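11S globulin seed storage protein (Amaranthus hypochondriacus, PDB 3QAC) probably serves as a nutrient reservoir of the seed, maturing into a hexamer whose subunits each hold disulfide-linked acidic and basic chains. Local coordinates at residues L19-P24 with S366-E371; H339-A344 with S399-E404; Y75-N80 with V159-I164; A141-V146 with L315-H320. All coordinates share one frame; numbering follows the deposited sequence.

Overall arrangement
The chain folds into two cupin domains. Contact 3 (75-80 with 159-164) lies within the first and contact 2 (339-344 with 399-404) within the second, whereas contacts 1 and 4 tie one to the other from opposite sides of the chain's centre, their own centres about 29 Å apart. Contacts 1 and 2 reach a common sheet, and contacts 3 and 4 share another through neighbouring strands 72-78 and 138-142; along the chain the segments of 3 and 4 alternate. Contact 3 closes before contact 2 opens, yet the two touch where Phe400 packs on Tyr75, Val161 and Leu163; Glu404 of contact 2 meets Arg319 of contact 4. Contacts 2 and 4 also border neighbouring subunits of the trimer.

Contact 1 of 4, residues L19-P24 with S366-E371; sequences LTALEP and SVFDEE
Leu19 N donates to Val367 O at 2.7 Å, almost straight at the hydrogen (172°), and this backbone bond pins the segment leading to strand 26-30 against the corner the chain turns at Val367. Next to it two apolar side chains cross obliquely: Leu19 CD1 lies 3.7 Å from Val367 CG2. Buried leucine and valine suit the place, since both also pack on Ile359 of strand 354-360.

Phe368 carries the rest. Its CG stands opposite the backbone N (chi1 -166°), which lays the ring alongside residues 19-21 with its rim turned to their backbone. CD2 comes 3.3 Å from Leu19 O, which lies in the ring plane, so the faintly positive ring hydrogens meet a carbonyl oxygen. Further round the same rim, CE2 approaches Ala21 N at 3.4 Å. Leu19 CB packs 3.9 Å from Phe368 CD2, and one ring face has Glu370 N above it near the rim. A serine in place of Phe368 would remove this ring and is likely to open a gap beside the Leu19-Ala21 backbone. Ala21 is small enough for the extended Glu370 side chain to settle against it, with OE2 3.7 Å from Ala21 CB.

Two acidic residues of 366-371 have partners on the adjoining strand, Asp369 with Arg356 and Glu371 with Arg354. Val367 and Phe368 both face Ile359, the signature of a classic beta bulge, here at the bend of a cupin strand in the second domain where the segment leading to strand 26-30 docks.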
loop_
_atom_site.group_PDB
_atom_site.type_symbol
_atom_site.label_atom_id
_atom_site.label_comp_id
_atom_site.label_asym_id
_atom_site.label_seq_id
_atom_site.Cartn_x
_atom_site.Cartn_y
_atom_site.Cartn_z
ATOM N N LEU A 19 -22.231 -6.055 -14.899
ATOM C CA LEU A 19 -22.457 -5.197 -13.755
ATOM C C LEU A 19 -23.946 -5.031 -13.638
ATOM O O LEU A 19 -24.695 -5.289 -14.577
ATOM C CB LEU A 19 -21.806 -3.839 -13.923
ATOM C CG LEU A 19 -20.290 -3.785 -14.062
ATOM C CD1 LEU A 19 -19.865 -2.382 -14.528
ATOM C CD2 LEU A 19 -19.603 -4.186 -12.765
ATOM N N THR A 20 -24.373 -4.603 -12.468
ATOM C CA THR A 20 -25.779 -4.529 -12.185
ATOM C C THR A 20 -26.075 -3.202 -11.513
ATOM O O THR A 20 -25.226 -2.648 -10.813
ATOM C CB THR A 20 -26.192 -5.727 -11.313
ATOM O OG1 THR A 20 -26.811 -6.715 -12.147
ATOM C CG2 THR A 20 -27.141 -5.310 -10.217
ATOM N N ALA A 21 -27.257 -2.660 -11.772
ATOM C CA ALA A 21 -27.745 -1.552 -10.982
ATOM C C ALA A 21 -28.028 -2.148 -9.614
ATOM O O ALA A 21 -28.899 -2.998 -9.471
ATOM C CB ALA A 21 -28.995 -0.976 -11.595
ATOM N N LEU A 22 -27.262 -1.723 -8.621
ATOM C CA LEU A 22 -27.341 -2.292 -7.283
ATOM C C LEU A 22 -28.144 -1.452 -6.304
ATOM O O LEU A 22 -28.042 -0.224 -6.250
ATOM C CB LEU A 22 -25.941 -2.538 -6.723
ATOM C CG LEU A 22 -25.114 -3.543 -7.522
ATOM C CD1 LEU A 22 -23.631 -3.492 -7.146
ATOM C CD2 LEU A 22 -25.699 -4.980 -7.365
ATOM N N GLU A 23 -28.946 -2.149 -5.514
ATOM C CA GLU A 23 -29.727 -1.522 -4.477
ATOM C C GLU A 23 -29.454 -2.249 -3.177
ATOM O O GLU A 23 -28.883 -3.343 -3.185
ATOM C CB GLU A 23 -31.200 -1.563 -4.845
ATOM C CG GLU A 23 -31.449 -1.052 -6.246
ATOM C CD GLU A 23 -32.922 -1.055 -6.599
ATOM O OE1 GLU A 23 -33.749 -0.852 -5.687
ATOM O OE2 GLU A 23 -33.251 -1.263 -7.783
ATOM N N PRO A 24 -29.795 -1.609 -2.050
ATOM C CA PRO A 24 -29.555 -2.233 -0.750
ATOM C C PRO A 24 -30.207 -3.606 -0.733
ATOM O O PRO A 24 -31.292 -3.754 -1.290
ATOM C CB PRO A 24 -30.281 -1.306 0.234
ATOM C CG PRO A 24 -30.411 -0.014 -0.465
ATOM C CD PRO A 24 -30.500 -0.328 -1.934
ATOM N N SER A 366 -19.699 -4.843 -23.666
ATOM C CA SER A 366 -20.576 -4.102 -22.775
ATOM C C SER A 366 -20.830 -4.967 -21.551
ATOM O O SER A 366 -21.105 -6.151 -21.677
ATOM C CB SER A 366 -21.890 -3.761 -23.474
ATOM O OG SER A 366 -22.818 -3.173 -22.570
ATOM N N VAL A 367 -20.698 -4.405 -20.358
ATOM C CA VAL A 367 -20.952 -5.197 -19.160
ATOM C C VAL A 367 -22.122 -4.578 -18.456
ATOM O O VAL A 367 -22.572 -5.042 -17.421
ATOM C CB VAL A 367 -19.738 -5.258 -18.227
ATOM C CG1 VAL A 367 -18.627 -6.103 -18.871
ATOM C CG2 VAL A 367 -19.248 -3.830 -17.865
ATOM N N PHE A 368 -22.627 -3.522 -19.062
ATOM C CA PHE A 368 -23.698 -2.767 -18.463
ATOM C C PHE A 368 -24.315 -1.880 -19.520
ATOM O O PHE A 368 -23.612 -1.164 -20.234
ATOM C CB PHE A 368 -23.170 -1.900 -17.318
ATOM C CG PHE A 368 -24.249 -1.352 -16.461
ATOM C CD1 PHE A 368 -24.629 -0.030 -16.565
ATOM C CD2 PHE A 368 -24.915 -2.179 -15.565
ATOM C CE1 PHE A 368 -25.640 0.470 -15.769
ATOM C CE2 PHE A 368 -25.923 -1.696 -14.781
ATOM C CZ PHE A 368 -26.295 -0.367 -14.883
ATOM N N ASP A 369 -25.633 -1.954 -19.624
ATOM C CA ASP A 369 -26.389 -1.091 -20.511
ATOM C C ASP A 369 -27.811 -1.061 -19.987
ATOM O O ASP A 369 -28.681 -1.770 -20.475
ATOM C CB ASP A 369 -26.348 -1.593 -21.956
ATOM C CG ASP A 369 -26.961 -0.586 -22.942
ATOM O OD1 ASP A 369 -27.293 0.549 -22.518
ATOM O OD2 ASP A 369 -27.110 -0.936 -24.140
ATOM N N GLU A 370 -28.020 -0.250 -18.959
ATOM C CA GLU A 370 -29.275 -0.208 -18.236
ATOM C C GLU A 370 -29.467 1.242 -17.833
ATOM O O GLU A 370 -28.546 2.055 -17.979
ATOM C CB GLU A 370 -29.163 -1.071 -16.975
ATOM C CG GLU A 370 -30.420 -1.889 -16.624
ATOM C CD GLU A 370 -30.539 -2.180 -15.124
ATOM O OE1 GLU A 370 -29.881 -3.144 -14.641
ATOM O OE2 GLU A 370 -31.289 -1.434 -14.434
ATOM N N GLU A 371 -30.647 1.559 -17.305
ATOM C CA GLU A 371 -30.930 2.896 -16.798
ATOM C C GLU A 371 -30.769 2.933 -15.289
ATOM O O GLU A 371 -31.322 2.090 -14.583
ATOM C CB GLU A 371 -32.359 3.307 -17.131
ATOM C CG GLU A 371 -32.648 3.466 -18.608
ATOM C CD GLU A 371 -34.146 3.540 -18.895
ATOM O OE1 GLU A 371 -34.925 3.807 -17.943
ATOM O OE2 GLU A 371 -34.542 3.325 -20.068
#

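Contact 2 of 4, residues H339-A344 with S399-E404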
loop_
_atom_site.group_PDB
_atom_site.type_symbol
_atom_site.label_atom_id
_atom_site.label_comp_id
_atom_site.label_asym_id
_atom_site.label_seq_id
_atom_site.Cartn_x
_atom_site.Cartn_y
_atom_site.Cartn_z
ATOM N N HIS A 339 -15.930 8.042 -21.219
ATOM C CA HIS A 339 -14.675 8.335 -20.564
ATOM C C HIS A 339 -14.302 7.139 -19.725
ATOM O O HIS A 339 -15.117 6.245 -19.494
ATOM C CB HIS A 339 -14.819 9.541 -19.643
ATOM C CG HIS A 339 -15.894 9.370 -18.622
ATOM N ND1 HIS A 339 -17.231 9.390 -18.949
ATOM C CD2 HIS A 339 -15.835 9.147 -17.288
ATOM C CE1 HIS A 339 -17.952 9.198 -17.859
ATOM N NE2 HIS A 339 -17.128 9.050 -16.837
ATOM N N TYR A 340 -13.058 7.128 -19.270
ATOM C CA TYR A 340 -12.631 6.123 -18.335
ATOM C C TYR A 340 -11.843 6.788 -17.247
ATOM O O TYR A 340 -11.192 7.792 -17.472
ATOM C CB TYR A 340 -11.796 5.074 -19.040
ATOM C CG TYR A 340 -10.392 5.510 -19.400
ATOM C CD1 TYR A 340 -10.139 6.236 -20.551
ATOM C CD2 TYR A 340 -9.330 5.154 -18.603
ATOM C CE1 TYR A 340 -8.847 6.601 -20.889
ATOM C CE2 TYR A 340 -8.049 5.498 -18.925
ATOM C CZ TYR A 340 -7.800 6.223 -20.068
ATOM O OH TYR A 340 -6.501 6.568 -20.371
ATOM N N ASN A 341 -11.919 6.228 -16.062
ATOM C CA ASN A 341 -11.152 6.718 -14.950
ATOM C C ASN A 341 -9.790 6.033 -14.943
ATOM O O ASN A 341 -9.707 4.789 -15.021
ATOM C CB ASN A 341 -11.929 6.470 -13.669
ATOM C CG ASN A 341 -13.300 7.165 -13.682
ATOM O OD1 ASN A 341 -13.427 8.301 -13.208
ATOM N ND2 ASN A 341 -14.326 6.493 -14.243
ATOM N N LEU A 342 -8.730 6.843 -14.861
ATOM C CA LEU A 342 -7.361 6.334 -14.997
ATOM C C LEU A 342 -6.935 5.530 -13.808
ATOM O O LEU A 342 -6.213 4.543 -13.943
ATOM C CB LEU A 342 -6.327 7.455 -15.120
ATOM C CG LEU A 342 -6.288 8.549 -16.182
ATOM C CD1 LEU A 342 -4.879 8.646 -16.779
ATOM C CD2 LEU A 342 -7.348 8.419 -17.242
ATOM N N ASN A 343 -7.358 5.960 -12.628
ATOM C CA ASN A 343 -6.672 5.519 -11.428
ATOM C C ASN A 343 -7.533 4.882 -10.345
ATOM O O ASN A 343 -7.023 4.445 -9.321
ATOM C CB ASN A 343 -5.824 6.677 -10.852
ATOM C CG ASN A 343 -6.444 8.036 -11.106
ATOM O OD1 ASN A 343 -7.669 8.167 -11.214
ATOM N ND2 ASN A 343 -5.602 9.064 -11.213
ATOM N N ALA A 344 -8.830 4.813 -10.564
ATOM C CA ALA A 344 -9.732 4.552 -9.456
ATOM C C ALA A 344 -11.014 3.835 -9.904
ATOM O O ALA A 344 -11.482 4.016 -11.044
ATOM C CB ALA A 344 -10.084 5.871 -8.763
ATOM N N SER A 399 -20.156 10.221 -7.388
ATOM C CA SER A 399 -19.163 9.197 -7.631
ATOM C C SER A 399 -18.170 9.162 -6.477
ATOM O O SER A 399 -17.466 10.139 -6.212
ATOM C CB SER A 399 -18.424 9.478 -8.938
ATOM O OG SER A 399 -19.248 9.233 -10.057
ATOM N N PHE A 400 -18.119 8.034 -5.780
ATOM C CA PHE A 400 -17.114 7.851 -4.746
ATOM C C PHE A 400 -15.959 7.176 -5.467
ATOM O O PHE A 400 -16.169 6.261 -6.256
ATOM C CB PHE A 400 -17.683 7.005 -3.612
ATOM C CG PHE A 400 -18.930 7.590 -2.988
ATOM C CD1 PHE A 400 -20.185 7.305 -3.509
ATOM C CD2 PHE A 400 -18.842 8.448 -1.890
ATOM C CE1 PHE A 400 -21.320 7.855 -2.937
ATOM C CE2 PHE A 400 -19.971 8.991 -1.315
ATOM C CZ PHE A 400 -21.203 8.702 -1.830
ATOM N N LYS A 401 -14.748 7.673 -5.281
ATOM C CA LYS A 401 -13.631 7.167 -6.062
ATOM C C LYS A 401 -12.571 6.585 -5.152
ATOM O O LYS A 401 -12.150 7.222 -4.177
ATOM C CB LYS A 401 -13.034 8.265 -6.930
ATOM C CG LYS A 401 -13.870 8.606 -8.160
ATOM C CD LYS A 401 -13.704 10.064 -8.578
ATOM C CE LYS A 401 -14.002 10.276 -10.071
ATOM N NZ LYS A 401 -15.441 10.467 -10.409
ATOM N N THR A 402 -12.139 5.374 -5.482
ATOM C CA THR A 402 -11.258 4.612 -4.607
ATOM C C THR A 402 -9.792 4.998 -4.724
ATOM O O THR A 402 -8.933 4.150 -4.560
ATOM C CB THR A 402 -11.355 3.112 -4.892
ATOM O OG1 THR A 402 -10.880 2.864 -6.214
ATOM C CG2 THR A 402 -12.802 2.640 -4.789
ATOM N N SER A 403 -9.492 6.258 -5.028
ATOM C CA SER A 403 -8.114 6.725 -4.875
ATOM C C SER A 403 -8.027 8.219 -4.751
ATOM O O SER A 403 -9.010 8.929 -4.908
ATOM C CB SER A 403 -7.221 6.274 -6.024
ATOM O OG SER A 403 -7.383 7.116 -7.144
ATOM N N GLU A 404 -6.816 8.678 -4.461
ATOM C CA GLU A 404 -6.546 10.087 -4.293
ATOM C C GLU A 404 -6.647 10.770 -5.655
ATOM O O GLU A 404 -6.195 10.230 -6.656
ATOM C CB GLU A 404 -5.154 10.264 -3.687
ATOM C CG GLU A 404 -4.655 11.691 -3.728
ATOM C CD GLU A 404 -3.547 11.951 -2.734
ATOM O OE1 GLU A 404 -2.784 10.997 -2.432
ATOM O OE2 GLU A 404 -3.446 13.110 -2.257
#
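Ala344 lays its methyl group over the hydroxyl end of Ser403, with CB 3.4 Å from Ser403 OG, and the same methyl meets Lys401 CB at 4.2 Å. A small residue fits here because the two backbones come close, Ala344 CA and Thr402 CA being 5.1 Å apart. Ser403 OG sits between its own backbone N and carbonyl carbon (chi1 81°), which brings it near Asn343 O at 3.5 Å; any bond there is weak and undecided, for Glu404 O is also within reach of the proton. Thr402 turns OG1 to the backbone of Ala344, 3.8 Å from its C atom, but that hydroxyl is hydrogen-bonded to His345 N and to Gln172 NE2 of the second subunit.

Deeper in, Asn341 and Lys401 meet at about a right angle. Bent at its last torsion (chi4 85°), Lys401 passes CE 3.8 Å from Asn341 OD1, a van der Waals approach of the amide oxygen to the methylene beside the ammonium group; Lys401 NZ, 4.1 Å from Asn341 OD1, is too far for a hydrogen bond.

The strands ending at Asn341 and Lys401 belong to different sheets of the second cupin domain, and residues 342-344 carry the chain over from one to the other. Tyr340 also stacks on Phe67 of the second subunit. Across the two segments there is mostly van der Waals contact and at best a weak, unsettled hydrogen bond, so firmer bonds to residues outside them probably fix their spacing.

Contact 3 of 4, residues Y75-N80 with V159-I164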
loop_
_atom_site.group_PDB
_atom_site.type_symbol
_atom_site.label_atom_id
_atom_site.label_comp_id
_atom_site.label_asym_id
_atom_site.label_seq_id
_atom_site.Cartn_x
_atom_site.Cartn_y
_atom_site.Cartn_z
ATOM N N TYR A 75 -21.672 11.350 1.548
ATOM C CA TYR A 75 -22.408 12.387 0.862
ATOM C C TYR A 75 -23.755 12.554 1.543
ATOM O O TYR A 75 -24.479 11.580 1.768
ATOM C CB TYR A 75 -22.586 12.053 -0.611
ATOM C CG TYR A 75 -23.449 13.041 -1.357
ATOM C CD1 TYR A 75 -22.967 14.292 -1.694
ATOM C CD2 TYR A 75 -24.736 12.710 -1.747
ATOM C CE1 TYR A 75 -23.741 15.195 -2.375
ATOM C CE2 TYR A 75 -25.521 13.608 -2.438
ATOM C CZ TYR A 75 -25.020 14.845 -2.748
ATOM O OH TYR A 75 -25.792 15.745 -3.435
ATOM N N ILE A 76 -24.063 13.793 1.896
ATOM C CA ILE A 76 -25.337 14.132 2.503
ATOM C C ILE A 76 -26.302 14.342 1.355
ATOM O O ILE A 76 -26.263 15.369 0.676
ATOM C CB ILE A 76 -25.234 15.408 3.350
ATOM C CG1 ILE A 76 -24.230 15.205 4.490
ATOM C CG2 ILE A 76 -26.580 15.810 3.887
ATOM C CD1 ILE A 76 -24.403 13.902 5.258
ATOM N N GLU A 77 -27.148 13.348 1.118
ATOM C CA GLU A 77 -28.021 13.367 -0.035
ATOM C C GLU A 77 -29.153 14.330 0.233
ATOM O O GLU A 77 -29.658 14.997 -0.671
ATOM C CB GLU A 77 -28.605 11.974 -0.277
ATOM C CG GLU A 77 -29.452 11.899 -1.520
ATOM C CD GLU A 77 -30.320 10.660 -1.575
ATOM O OE1 GLU A 77 -31.564 10.815 -1.560
ATOM O OE2 GLU A 77 -29.765 9.542 -1.631
ATOM N N GLN A 78 -29.547 14.392 1.497
ATOM C CA GLN A 78 -30.743 15.116 1.864
ATOM C C GLN A 78 -30.642 15.574 3.290
ATOM O O GLN A 78 -30.089 14.881 4.137
ATOM C CB GLN A 78 -31.951 14.193 1.732
ATOM C CG GLN A 78 -33.305 14.898 1.800
ATOM C CD GLN A 78 -34.475 13.922 1.676
ATOM O OE1 GLN A 78 -34.825 13.242 2.641
ATOM N NE2 GLN A 78 -35.079 13.851 0.488
ATOM N N GLY A 79 -31.196 16.746 3.555
ATOM C CA GLY A 79 -31.326 17.232 4.908
ATOM C C GLY A 79 -30.123 18.003 5.406
ATOM O O GLY A 79 -29.175 18.304 4.672
ATOM N N ASN A 80 -30.190 18.346 6.679
ATOM C CA ASN A 80 -29.064 18.907 7.381
ATOM C C ASN A 80 -29.086 18.400 8.811
ATOM O O ASN A 80 -30.068 17.809 9.273
ATOM C CB ASN A 80 -29.078 20.436 7.338
ATOM C CG ASN A 80 -30.477 21.004 7.204
ATOM O OD1 ASN A 80 -31.282 20.953 8.143
ATOM N ND2 ASN A 80 -30.778 21.553 6.025
ATOM N N VAL A 159 -30.205 12.278 5.153
ATOM C CA VAL A 159 -29.807 11.093 4.400
ATOM C C VAL A 159 -28.368 11.163 3.885
ATOM O O VAL A 159 -27.982 12.074 3.136
ATOM C CB VAL A 159 -30.797 10.769 3.258
ATOM C CG1 VAL A 159 -30.353 9.520 2.497
ATOM C CG2 VAL A 159 -32.198 10.579 3.814
ATOM N N ALA A 160 -27.577 10.185 4.312
ATOM C CA ALA A 160 -26.176 10.123 3.952
ATOM C C ALA A 160 -25.871 8.826 3.191
ATOM O O ALA A 160 -26.300 7.722 3.565
ATOM C CB ALA A 160 -25.323 10.243 5.198
ATOM N N VAL A 161 -25.157 8.982 2.089
ATOM C CA VAL A 161 -24.720 7.846 1.327
ATOM C C VAL A 161 -23.245 7.703 1.629
ATOM O O VAL A 161 -22.438 8.619 1.433
ATOM C CB VAL A 161 -24.996 8.021 -0.173
ATOM C CG1 VAL A 161 -24.479 6.842 -0.945
ATOM C CG2 VAL A 161 -26.495 8.192 -0.406
ATOM N N ILE A 162 -22.913 6.541 2.153
ATOM C CA ILE A 162 -21.618 6.317 2.739
ATOM C C ILE A 162 -20.837 5.266 1.974
ATOM O O ILE A 162 -21.248 4.109 1.893
ATOM C CB ILE A 162 -21.806 5.901 4.191
ATOM C CG1 ILE A 162 -22.601 6.992 4.922
ATOM C CG2 ILE A 162 -20.468 5.610 4.852
ATOM C CD1 ILE A 162 -22.949 6.676 6.355
ATOM N N LEU A 163 -19.727 5.672 1.377
ATOM C CA LEU A 163 -18.775 4.698 0.879
ATOM C C LEU A 163 -17.812 4.320 1.996
ATOM O O LEU A 163 -17.207 5.197 2.646
ATOM C CB LEU A 163 -17.995 5.230 -0.316
ATOM C CG LEU A 163 -16.950 4.204 -0.753
ATOM C CD1 LEU A 163 -17.442 3.440 -1.961
ATOM C CD2 LEU A 163 -15.627 4.873 -1.054
ATOM N N ILE A 164 -17.682 3.014 2.219
ATOM C CA ILE A 164 -16.764 2.483 3.219
ATOM C C ILE A 164 -15.654 1.738 2.514
ATOM O O ILE A 164 -15.885 0.692 1.908
ATOM C CB ILE A 164 -17.447 1.524 4.189
ATOM C CG1 ILE A 164 -18.759 2.124 4.707
ATOM C CG2 ILE A 164 -16.506 1.177 5.335
ATOM C CD1 ILE A 164 -19.509 1.203 5.616
#
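Glu77 and Gln78 both face Val159, a classic beta bulge in the antiparallel pairing of strands 72-78 and 158-164 in the first cupin domain. Their side chains take Val159 from two directions. Glu77 lies beside it and points the same way, CB 4.1 Å from Val159 CG1, while Gln78 runs across it at a slant, CB 3.9 Å from Val159 CB. With CG opposite the backbone N (chi1 -176°), the Glu77 chain extends past Val159 until OE2 rests 3.7 Å from Val161 CG2; Glu77 OE2 is hydrogen-bonded to Tyr349 OH. A beta-branched valine suits this spot, one methyl for each neighbour. A glycine at Val159 would take both methyls away and would probably leave a gap beside the two stems, with Glu77 CB and Gln78 CB stripped of apolar cover. On the other face of the sheet Ile76 CD1 packs 3.8 Å from Ala160 CB. Before the bulge the pairing is regular: Tyr75 N donates to Val161 O at 2.8 Å, and Val161 N returns a bond to Tyr75 O. At the bulge Val159 O accepts twice, from Glu77 N almost in line with the C=O bond and from Gln78 N, 3.2 Å away, in the carbonyl plane on a lone pair.

Contact 4 of 4, residues A141-V146 with L315-H320; sequences AMPAGV and LPILRH
Ala141 is the bump of this contact: its single methyl presses into a shallow hollow formed by three branched side chains of residues 315-318. Leu318 CD2 lies 3.7 Å from Ala141 CB and Ile317 CG2 3.8 Å from it, while Leu315 CD2 closes the hollow more loosely at 4.5 Å. Alanine suits the point because its CB already sits against two of these branches, and a longer side chain would probably run into them.

Ile317 works as a fork. Its CG1 is turned opposite the backbone N (chi1 -171°), leaving CG2 in the crowded position between N and the carbonyl carbon. CG2 therefore meets Ala141, and CG1 faces the ring of Pro143, 4.4 Å from its CG, the looser touch of the two. Leu318 adds only a tip, since its CD2 alone reaches across.

A type I turn from Leu315 to Leu318 gathers the three apolar residues on one side, held by Leu318 N donating to Leu315 O at 2.9 Å. The partner segment bends too, in a type II turn from Pro143 to Val146, within which Gly145 O is hydrogen-bonded to Tyr340 OH of the third subunit.

All the close pairs are carbon to carbon, so the fit of shapes does the holding. Ala141 is the last residue but one of strand 138-142; its backbone is hydrogen-bonded to Leu287, just before strand 288-290, and Ile317 packs on Leu287 as well. Leu318, in helix 318-321, touches a strand of each cupin domain's sheet, resting on Leu73 of strand 72-78 and on Val310 of strand 305-310.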
loop_
_atom_site.group_PDB
_atom_site.type_symbol
_atom_site.label_atom_id
_atom_site.label_comp_id
_atom_site.label_asym_id
_atom_site.label_seq_id
_atom_site.Cartn_x
_atom_site.Cartn_y
_atom_site.Cartn_z
ATOM N N ALA A 141 -15.317 13.572 4.766
ATOM C CA ALA A 141 -14.347 12.477 4.878
ATOM C C ALA A 141 -14.155 12.037 6.313
ATOM O O ALA A 141 -13.777 12.839 7.158
ATOM C CB ALA A 141 -13.006 12.891 4.283
ATOM N N MET A 142 -14.415 10.762 6.587
ATOM C CA MET A 142 -14.153 10.158 7.892
ATOM C C MET A 142 -12.895 9.292 7.868
ATOM O O MET A 142 -12.885 8.243 7.236
ATOM C CB MET A 142 -15.332 9.268 8.319
ATOM C CG MET A 142 -15.294 8.882 9.789
ATOM S SD MET A 142 -15.432 10.341 10.863
ATOM C CE MET A 142 -16.975 11.035 10.294
ATOM N N PRO A 143 -11.827 9.728 8.551
ATOM C CA PRO A 143 -10.599 8.926 8.594
ATOM C C PRO A 143 -10.865 7.639 9.335
ATOM O O PRO A 143 -11.792 7.598 10.136
ATOM C CB PRO A 143 -9.638 9.786 9.415
ATOM C CG PRO A 143 -10.203 11.191 9.333
ATOM C CD PRO A 143 -11.684 11.020 9.246
ATOM N N ALA A 144 -10.082 6.604 9.046
ATOM C CA ALA A 144 -10.239 5.309 9.682
ATOM C C ALA A 144 -10.226 5.448 11.200
ATOM O O ALA A 144 -9.445 6.203 11.748
ATOM C CB ALA A 144 -9.152 4.382 9.231
ATOM N N GLY A 145 -11.114 4.727 11.871
ATOM C CA GLY A 145 -11.048 4.606 13.310
ATOM C C GLY A 145 -11.633 5.777 14.084
ATOM O O GLY A 145 -11.836 5.680 15.292
ATOM N N VAL A 146 -11.889 6.894 13.406
ATOM C CA VAL A 146 -12.432 8.063 14.092
ATOM C C VAL A 146 -13.891 7.861 14.540
ATOM O O VAL A 146 -14.807 7.633 13.730
ATOM C CB VAL A 146 -12.291 9.365 13.253
ATOM C CG1 VAL A 146 -13.027 10.500 13.913
ATOM C CG2 VAL A 146 -10.825 9.732 13.067
ATOM N N LEU A 315 -10.131 19.366 -0.473
ATOM C CA LEU A 315 -10.314 18.625 0.777
ATOM C C LEU A 315 -9.011 17.911 1.113
ATOM O O LEU A 315 -8.807 16.744 0.739
ATOM C CB LEU A 315 -11.481 17.641 0.669
ATOM C CG LEU A 315 -12.053 17.114 1.991
ATOM C CD1 LEU A 315 -12.002 18.169 3.069
ATOM C CD2 LEU A 315 -13.472 16.626 1.821
ATOM N N PRO A 316 -8.106 18.623 1.806
ATOM C CA PRO A 316 -6.724 18.154 2.006
ATOM C C PRO A 316 -6.631 16.831 2.764
ATOM O O PRO A 316 -5.724 16.050 2.501
ATOM C CB PRO A 316 -6.069 19.295 2.801
ATOM C CG PRO A 316 -6.904 20.522 2.454
ATOM C CD PRO A 316 -8.317 19.980 2.345
ATOM N N ILE A 317 -7.562 16.585 3.678
ATOM C CA ILE A 317 -7.576 15.328 4.416
ATOM C C ILE A 317 -7.582 14.136 3.435
ATOM O O ILE A 317 -7.048 13.073 3.733
ATOM C CB ILE A 317 -8.772 15.274 5.400
ATOM C CG1 ILE A 317 -8.682 14.068 6.326
ATOM C CG2 ILE A 317 -10.091 15.249 4.655
ATOM C CD1 ILE A 317 -7.399 13.974 7.091
ATOM N N LEU A 318 -8.143 14.327 2.246
ATOM C CA LEU A 318 -8.209 13.234 1.293
ATOM C C LEU A 318 -6.818 12.782 0.891
ATOM O O LEU A 318 -6.655 11.732 0.265
ATOM C CB LEU A 318 -9.010 13.631 0.056
ATOM C CG LEU A 318 -10.461 13.953 0.381
ATOM C CD1 LEU A 318 -11.224 14.332 -0.880
ATOM C CD2 LEU A 318 -11.080 12.759 1.080
ATOM N N ARG A 319 -5.813 13.590 1.219
ATOM C CA ARG A 319 -4.440 13.178 0.996
ATOM C C ARG A 319 -4.206 11.949 1.875
ATOM O O ARG A 319 -3.496 11.024 1.502
ATOM C CB ARG A 319 -3.470 14.311 1.362
ATOM C CG ARG A 319 -2.114 14.286 0.646
ATOM C CD ARG A 319 -1.817 15.643 -0.036
ATOM N NE ARG A 319 -2.422 16.758 0.699
ATOM C CZ ARG A 319 -2.808 17.917 0.163
ATOM N NH1 ARG A 319 -3.357 18.838 0.941
ATOM N NH2 ARG A 319 -2.664 18.161 -1.138
ATOM N N HIS A 320 -4.824 11.937 3.044
ATOM C CA HIS A 320 -4.648 10.812 3.952
ATOM C C HIS A 320 -5.535 9.607 3.622
ATOM O O HIS A 320 -5.075 8.466 3.665
ATOM C CB HIS A 320 -4.807 11.238 5.412
ATOM C CG HIS A 320 -3.516 11.649 6.045
ATOM N ND1 HIS A 320 -2.616 10.735 6.556
ATOM C CD2 HIS A 320 -2.955 12.871 6.212
ATOM C CE1 HIS A 320 -1.564 11.381 7.030
ATOM N NE2 HIS A 320 -1.745 12.676 6.836
#